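Local coordinates for F-actin-capping protein subunit alpha (Dictyostelium discoideum, PDB 4AKR), which caps the fast-growing barbed ends of actin filaments independently of calcium, blocking subunit exchange there without severing the filament, at residues 125-138 / 146-158. Sequence-based numbering, arbitrary orientation.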
loop_
_atom_site.group_PDB
_atom_site.type_symbol
_atom_site.label_atom_id
_atom_site.label_comp_id
_atom_site.label_asym_id
_atom_site.label_seq_id
_atom_site.Cartn_x
_atom_site.Cartn_y
_atom_site.Cartn_z
ATOM N N TYR A 125 4.333 -4.691 -29.588
ATOM C CA TYR A 125 4.908 -3.960 -28.468
ATOM C C TYR A 125 4.597 -4.700 -27.170
ATOM O O TYR A 125 5.466 -4.902 -26.336
ATOM C CB TYR A 125 4.335 -2.544 -28.409
ATOM C CG TYR A 125 4.868 -1.719 -27.256
ATOM C CD1 TYR A 125 6.217 -1.373 -27.183
ATOM C CD2 TYR A 125 4.023 -1.308 -26.222
ATOM C CE1 TYR A 125 6.712 -0.639 -26.102
ATOM C CE2 TYR A 125 4.506 -0.574 -25.138
ATOM C CZ TYR A 125 5.851 -0.245 -25.084
ATOM O OH TYR A 125 6.331 0.457 -24.005
ATOM N N CYS A 126 3.344 -5.102 -27.021
ATOM C CA CYS A 126 2.870 -5.820 -25.845
ATOM C C CYS A 126 3.609 -7.156 -25.676
ATOM O O CYS A 126 4.030 -7.511 -24.569
ATOM C CB CYS A 126 1.361 -6.042 -25.983
ATOM S SG CYS A 126 0.500 -6.594 -24.502
ATOM N N ASN A 127 3.778 -7.891 -26.772
ATOM C CA ASN A 127 4.469 -9.175 -26.722
ATOM C C ASN A 127 5.936 -8.989 -26.384
ATOM O O ASN A 127 6.545 -9.858 -25.769
ATOM C CB ASN A 127 4.374 -9.920 -28.060
ATOM C CG ASN A 127 2.978 -10.409 -28.360
ATOM O OD1 ASN A 127 2.076 -10.306 -27.528
ATOM N ND2 ASN A 127 2.788 -10.952 -29.560
ATOM N N GLU A 128 6.500 -7.854 -26.784
ATOM C CA GLU A 128 7.907 -7.574 -26.535
ATOM C C GLU A 128 8.242 -7.117 -25.116
ATOM O O GLU A 128 9.224 -7.581 -24.533
ATOM C CB GLU A 128 8.409 -6.527 -27.531
ATOM C CG GLU A 128 9.843 -6.065 -27.295
ATOM C CD GLU A 128 10.883 -7.052 -27.794
ATOM O OE1 GLU A 128 11.001 -7.221 -29.028
ATOM O OE2 GLU A 128 11.586 -7.659 -26.956
ATOM N N TYR A 129 7.434 -6.234 -24.542
ATOM C CA TYR A 129 7.751 -5.726 -23.209
ATOM C C TYR A 129 6.890 -6.179 -22.035
ATOM O O TYR A 129 7.222 -5.907 -20.884
ATOM C CB TYR A 129 7.787 -4.197 -23.247
ATOM C CG TYR A 129 8.812 -3.669 -24.214
ATOM C CD1 TYR A 129 8.493 -3.466 -25.556
ATOM C CD2 TYR A 129 10.120 -3.415 -23.801
ATOM C CE1 TYR A 129 9.447 -3.022 -26.463
ATOM C CE2 TYR A 129 11.089 -2.974 -24.707
ATOM C CZ TYR A 129 10.740 -2.779 -26.035
ATOM O OH TYR A 129 11.680 -2.330 -26.931
ATOM N N TYR A 130 5.793 -6.865 -22.314
ATOM C CA TYR A 130 4.926 -7.317 -21.242
ATOM C C TYR A 130 4.612 -8.802 -21.379
ATOM O O TYR A 130 3.638 -9.187 -22.020
ATOM C CB TYR A 130 3.629 -6.498 -21.237
ATOM C CG TYR A 130 3.833 -5.001 -21.097
ATOM C CD1 TYR A 130 3.895 -4.412 -19.838
ATOM C CD2 TYR A 130 3.963 -4.175 -22.221
ATOM C CE1 TYR A 130 4.081 -3.045 -19.689
ATOM C CE2 TYR A 130 4.147 -2.794 -22.084
ATOM C CZ TYR A 130 4.205 -2.240 -20.808
ATOM O OH TYR A 130 4.386 -0.893 -20.626
ATOM N N PRO A 131 5.439 -9.658 -20.765
ATOM C CA PRO A 131 5.266 -11.117 -20.805
ATOM C C PRO A 131 3.827 -11.630 -20.645
ATOM O O PRO A 131 3.374 -12.431 -21.456
ATOM C CB PRO A 131 6.213 -11.616 -19.705
ATOM C CG PRO A 131 6.522 -10.368 -18.867
ATOM C CD PRO A 131 6.566 -9.286 -19.896
ATOM N N ASN A 132 3.106 -11.193 -19.615
ATOM C CA ASN A 132 1.715 -11.637 -19.450
ATOM C C ASN A 132 0.707 -10.570 -19.857
ATOM O O ASN A 132 -0.460 -10.629 -19.458
ATOM C CB ASN A 132 1.410 -12.020 -17.998
ATOM C CG ASN A 132 2.255 -13.160 -17.510
ATOM O OD1 ASN A 132 2.511 -14.118 -18.247
ATOM N ND2 ASN A 132 2.691 -13.076 -16.252
ATOM N N GLY A 133 1.148 -9.599 -20.645
ATOM C CA GLY A 133 0.257 -8.529 -21.038
ATOM C C GLY A 133 -0.792 -8.865 -22.077
ATOM O O GLY A 133 -0.569 -9.671 -22.966
ATOM N N VAL A 134 -1.951 -8.239 -21.939
ATOM C CA VAL A 134 -3.052 -8.402 -22.873
ATOM C C VAL A 134 -3.354 -6.970 -23.308
ATOM O O VAL A 134 -3.398 -6.062 -22.473
ATOM C CB VAL A 134 -4.285 -9.020 -22.189
ATOM C CG1 VAL A 134 -5.412 -9.189 -23.189
ATOM C CG2 VAL A 134 -3.909 -10.360 -21.567
ATOM N N SER A 135 -3.541 -6.768 -24.605
ATOM C CA SER A 135 -3.798 -5.439 -25.142
ATOM C C SER A 135 -5.188 -5.248 -25.751
ATOM O O SER A 135 -5.918 -6.209 -25.992
ATOM C CB SER A 135 -2.756 -5.115 -26.207
ATOM O OG SER A 135 -2.852 -6.039 -27.277
ATOM N N ALA A 136 -5.535 -3.990 -26.000
ATOM C CA ALA A 136 -6.811 -3.630 -26.596
ATOM C C ALA A 136 -6.678 -2.266 -27.278
ATOM O O ALA A 136 -6.231 -1.295 -26.664
ATOM C CB ALA A 136 -7.892 -3.592 -25.529
ATOM N N VAL A 137 -7.055 -2.202 -28.552
ATOM C CA VAL A 137 -6.984 -0.969 -29.321
ATOM C C VAL A 137 -8.358 -0.606 -29.884
ATOM O O VAL A 137 -8.954 -1.360 -30.658
ATOM C CB VAL A 137 -5.972 -1.097 -30.478
ATOM C CG1 VAL A 137 -5.838 0.242 -31.208
ATOM C CG2 VAL A 137 -4.621 -1.545 -29.936
ATOM N N TYR A 138 -8.849 0.559 -29.479
ATOM C CA TYR A 138 -10.154 1.052 -29.891
ATOM C C TYR A 138 -9.990 2.249 -30.818
ATOM O O TYR A 138 -8.939 2.878 -30.848
ATOM C CB TYR A 138 -10.942 1.480 -28.659
ATOM C CG TYR A 138 -11.001 0.435 -27.567
ATOM C CD1 TYR A 138 -11.844 -0.672 -27.677
ATOM C CD2 TYR A 138 -10.232 0.566 -26.410
ATOM C CE1 TYR A 138 -11.925 -1.624 -26.649
ATOM C CE2 TYR A 138 -10.300 -0.380 -25.376
ATOM C CZ TYR A 138 -11.152 -1.466 -25.500
ATOM O OH TYR A 138 -11.267 -2.365 -24.466
ATOM N N ILE A 146 -9.245 11.601 -35.754
ATOM C CA ILE A 146 -9.356 10.255 -35.190
ATOM C C ILE A 146 -8.674 10.052 -33.840
ATOM O O ILE A 146 -7.539 10.486 -33.627
ATOM C CB ILE A 146 -8.762 9.196 -36.145
ATOM C CG1 ILE A 146 -9.571 9.152 -37.439
ATOM C CG2 ILE A 146 -8.748 7.826 -35.463
ATOM C CD1 ILE A 146 -8.909 8.359 -38.542
ATOM N N LYS A 147 -9.370 9.374 -32.936
ATOM C CA LYS A 147 -8.803 9.068 -31.636
ATOM C C LYS A 147 -8.609 7.555 -31.511
ATOM O O LYS A 147 -9.565 6.786 -31.594
ATOM C CB LYS A 147 -9.703 9.560 -30.500
ATOM C CG LYS A 147 -9.175 9.144 -29.126
ATOM C CD LYS A 147 -10.014 9.667 -27.959
ATOM C CE LYS A 147 -11.371 8.995 -27.887
ATOM N NZ LYS A 147 -12.097 9.358 -26.637
ATOM N N ILE A 148 -7.363 7.128 -31.333
ATOM C CA ILE A 148 -7.065 5.709 -31.168
ATOM C C ILE A 148 -6.619 5.506 -29.736
ATOM O O ILE A 148 -5.638 6.100 -29.309
ATOM C CB ILE A 148 -5.932 5.246 -32.110
ATOM C CG1 ILE A 148 -6.348 5.470 -33.566
ATOM C CG2 ILE A 148 -5.606 3.772 -31.856
ATOM C CD1 ILE A 148 -7.656 4.801 -33.939
ATOM N N THR A 149 -7.350 4.682 -28.991
ATOM C CA THR A 149 -7.022 4.414 -27.597
ATOM C C THR A 149 -6.368 3.047 -27.407
ATOM O O THR A 149 -6.950 2.015 -27.749
ATOM C CB THR A 149 -8.282 4.487 -26.715
ATOM O OG1 THR A 149 -8.957 5.729 -26.951
ATOM C CG2 THR A 149 -7.906 4.401 -25.244
ATOM N N VAL A 150 -5.159 3.050 -26.853
ATOM C CA VAL A 150 -4.403 1.830 -26.606
ATOM C C VAL A 150 -4.349 1.498 -25.113
ATOM O O VAL A 150 -3.865 2.293 -24.302
ATOM C CB VAL A 150 -2.957 1.956 -27.108
ATOM C CG1 VAL A 150 -2.252 0.627 -26.988
ATOM C CG2 VAL A 150 -2.943 2.444 -28.537
ATOM N N CYS A 151 -4.841 0.316 -24.762
ATOM C CA CYS A 151 -4.851 -0.140 -23.383
ATOM C C CYS A 151 -3.967 -1.374 -23.241
ATOM O O CYS A 151 -4.020 -2.280 -24.067
ATOM C CB CYS A 151 -6.271 -0.513 -22.951
ATOM S SG CYS A 151 -7.514 0.791 -23.091
ATOM N N ILE A 152 -3.147 -1.395 -22.200
ATOM C CA ILE A 152 -2.282 -2.537 -21.923
ATOM C C ILE A 152 -2.446 -2.843 -20.441
ATOM O O ILE A 152 -2.427 -1.930 -19.612
ATOM C CB ILE A 152 -0.794 -2.231 -22.213
ATOM C CG1 ILE A 152 -0.634 -1.790 -23.676
ATOM C CG2 ILE A 152 0.054 -3.467 -21.917
ATOM C CD1 ILE A 152 0.793 -1.723 -24.171
ATOM N N SER A 153 -2.628 -4.115 -20.101
ATOM C CA SER A 153 -2.810 -4.482 -18.704
ATOM C C SER A 153 -2.206 -5.841 -18.412
ATOM O O SER A 153 -2.510 -6.823 -19.086
ATOM C CB SER A 153 -4.301 -4.496 -18.349
ATOM O OG SER A 153 -4.482 -4.513 -16.940
ATOM N N THR A 154 -1.354 -5.895 -17.392
ATOM C CA THR A 154 -0.707 -7.138 -17.024
ATOM C C THR A 154 -0.534 -7.217 -15.518
ATOM O O THR A 154 -0.133 -6.249 -14.876
ATOM C CB THR A 154 0.675 -7.272 -17.695
ATOM O OG1 THR A 154 1.227 -8.555 -17.386
ATOM C CG2 THR A 154 1.624 -6.178 -17.199
ATOM N N CYS A 155 -0.823 -8.391 -14.967
ATOM C CA CYS A 155 -0.735 -8.604 -13.538
ATOM C C CYS A 155 -0.017 -9.893 -13.192
ATOM O O CYS A 155 0.308 -10.699 -14.066
ATOM C CB CYS A 155 -2.139 -8.649 -12.947
ATOM S SG CYS A 155 -3.174 -9.944 -13.695
ATOM N N ILE A 156 0.224 -10.071 -11.898
ATOM C CA ILE A 156 0.876 -11.259 -11.392
ATOM C C ILE A 156 0.338 -11.534 -9.997
ATOM O O ILE A 156 0.032 -10.613 -9.238
ATOM C CB ILE A 156 2.395 -11.074 -11.339
ATOM C CG1 ILE A 156 3.054 -12.374 -10.893
ATOM C CG2 ILE A 156 2.752 -9.956 -10.390
ATOM C CD1 ILE A 156 4.559 -12.354 -11.015
ATOM N N TYR A 157 0.209 -12.807 -9.658
ATOM C CA TYR A 157 -0.307 -13.161 -8.352
ATOM C C TYR A 157 0.283 -14.473 -7.879
ATOM O O TYR A 157 0.061 -15.523 -8.476
ATOM C CB TYR A 157 -1.835 -13.252 -8.399
ATOM C CG TYR A 157 -2.492 -13.474 -7.053
ATOM C CD1 TYR A 157 -2.092 -12.750 -5.928
ATOM C CD2 TYR A 157 -3.539 -14.389 -6.908
ATOM C CE1 TYR A 157 -2.721 -12.933 -4.688
ATOM C CE2 TYR A 157 -4.174 -14.576 -5.679
ATOM C CZ TYR A 157 -3.761 -13.847 -4.573
ATOM O OH TYR A 157 -4.390 -14.028 -3.355
ATOM N N LYS A 158 1.053 -14.394 -6.802
ATOM C CA LYS A 158 1.681 -15.559 -6.212
ATOM C C LYS A 158 1.403 -15.509 -4.719
ATOM O O LYS A 158 2.275 -15.176 -3.921
ATOM C CB LYS A 158 3.182 -15.525 -6.471
ATOM C CG LYS A 158 3.548 -15.563 -7.940
ATOM C CD LYS A 158 3.261 -16.928 -8.543
ATOM C CE LYS A 158 3.586 -16.936 -10.024
ATOM N NZ LYS A 158 4.979 -16.462 -10.266
HETATM O O HOH W 1 -2.083 -10.587 -16.544
HETATM O O HOH W 2 3.844 -9.037 -17.558
#
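Ile152 meets Tyr125 and Cys126 of helix 112-129, and Tyr130 just after it, on the face of the antiparallel beta hairpin 134-142/145-158 that also bears Ser135 and Val137. The hairpin register follows from paired backbone bonds: Val134 with Ser153, Ala136 with Cys151 and Tyr138 with Thr149 each exchange two, Cys151 N to Ala136 O measuring 2.9 Å.

From CB of Ile152 the side chain forks. CG2 sits over one face of the Tyr130 ring, offset toward its rim, 4.1 Å from the centroid and 14° off the normal, a CH-pi contact. The same Ile152 CG2 also meets Cys126 SG at 4.1 Å. CG1, anti to the carbonyl carbon (chi1 -57°), carries CD1 to the edge of the Tyr125 ring, Ile152 CD1 lying 3.8 Å from Tyr125 CD2. Both phenol hydroxyls bond to Glu232 of helix 217-248 and to a basic side chain of the partner subunit, which places this layer at the subunit interface. Replacing Tyr130 by an alanine would probably leave Ile152 CG2 without its aromatic cover, and Glu232 and the basic side chain of the partner subunit without this hydroxyl.

On the face bearing Ala136 and Cys151, Cys151 SG approaches the Tyr138 ring at its edge, 3.8 Å from Tyr138 CE2, a sulfur-aromatic contact. Past the ladder, the type I turn from Tyr130 to Gly133 is tied to the strand by water: one molecule accepts from Asn132 N at 3.1 Å and is hydrogen-bonded to Thr154 OG1 at 2.7 Å.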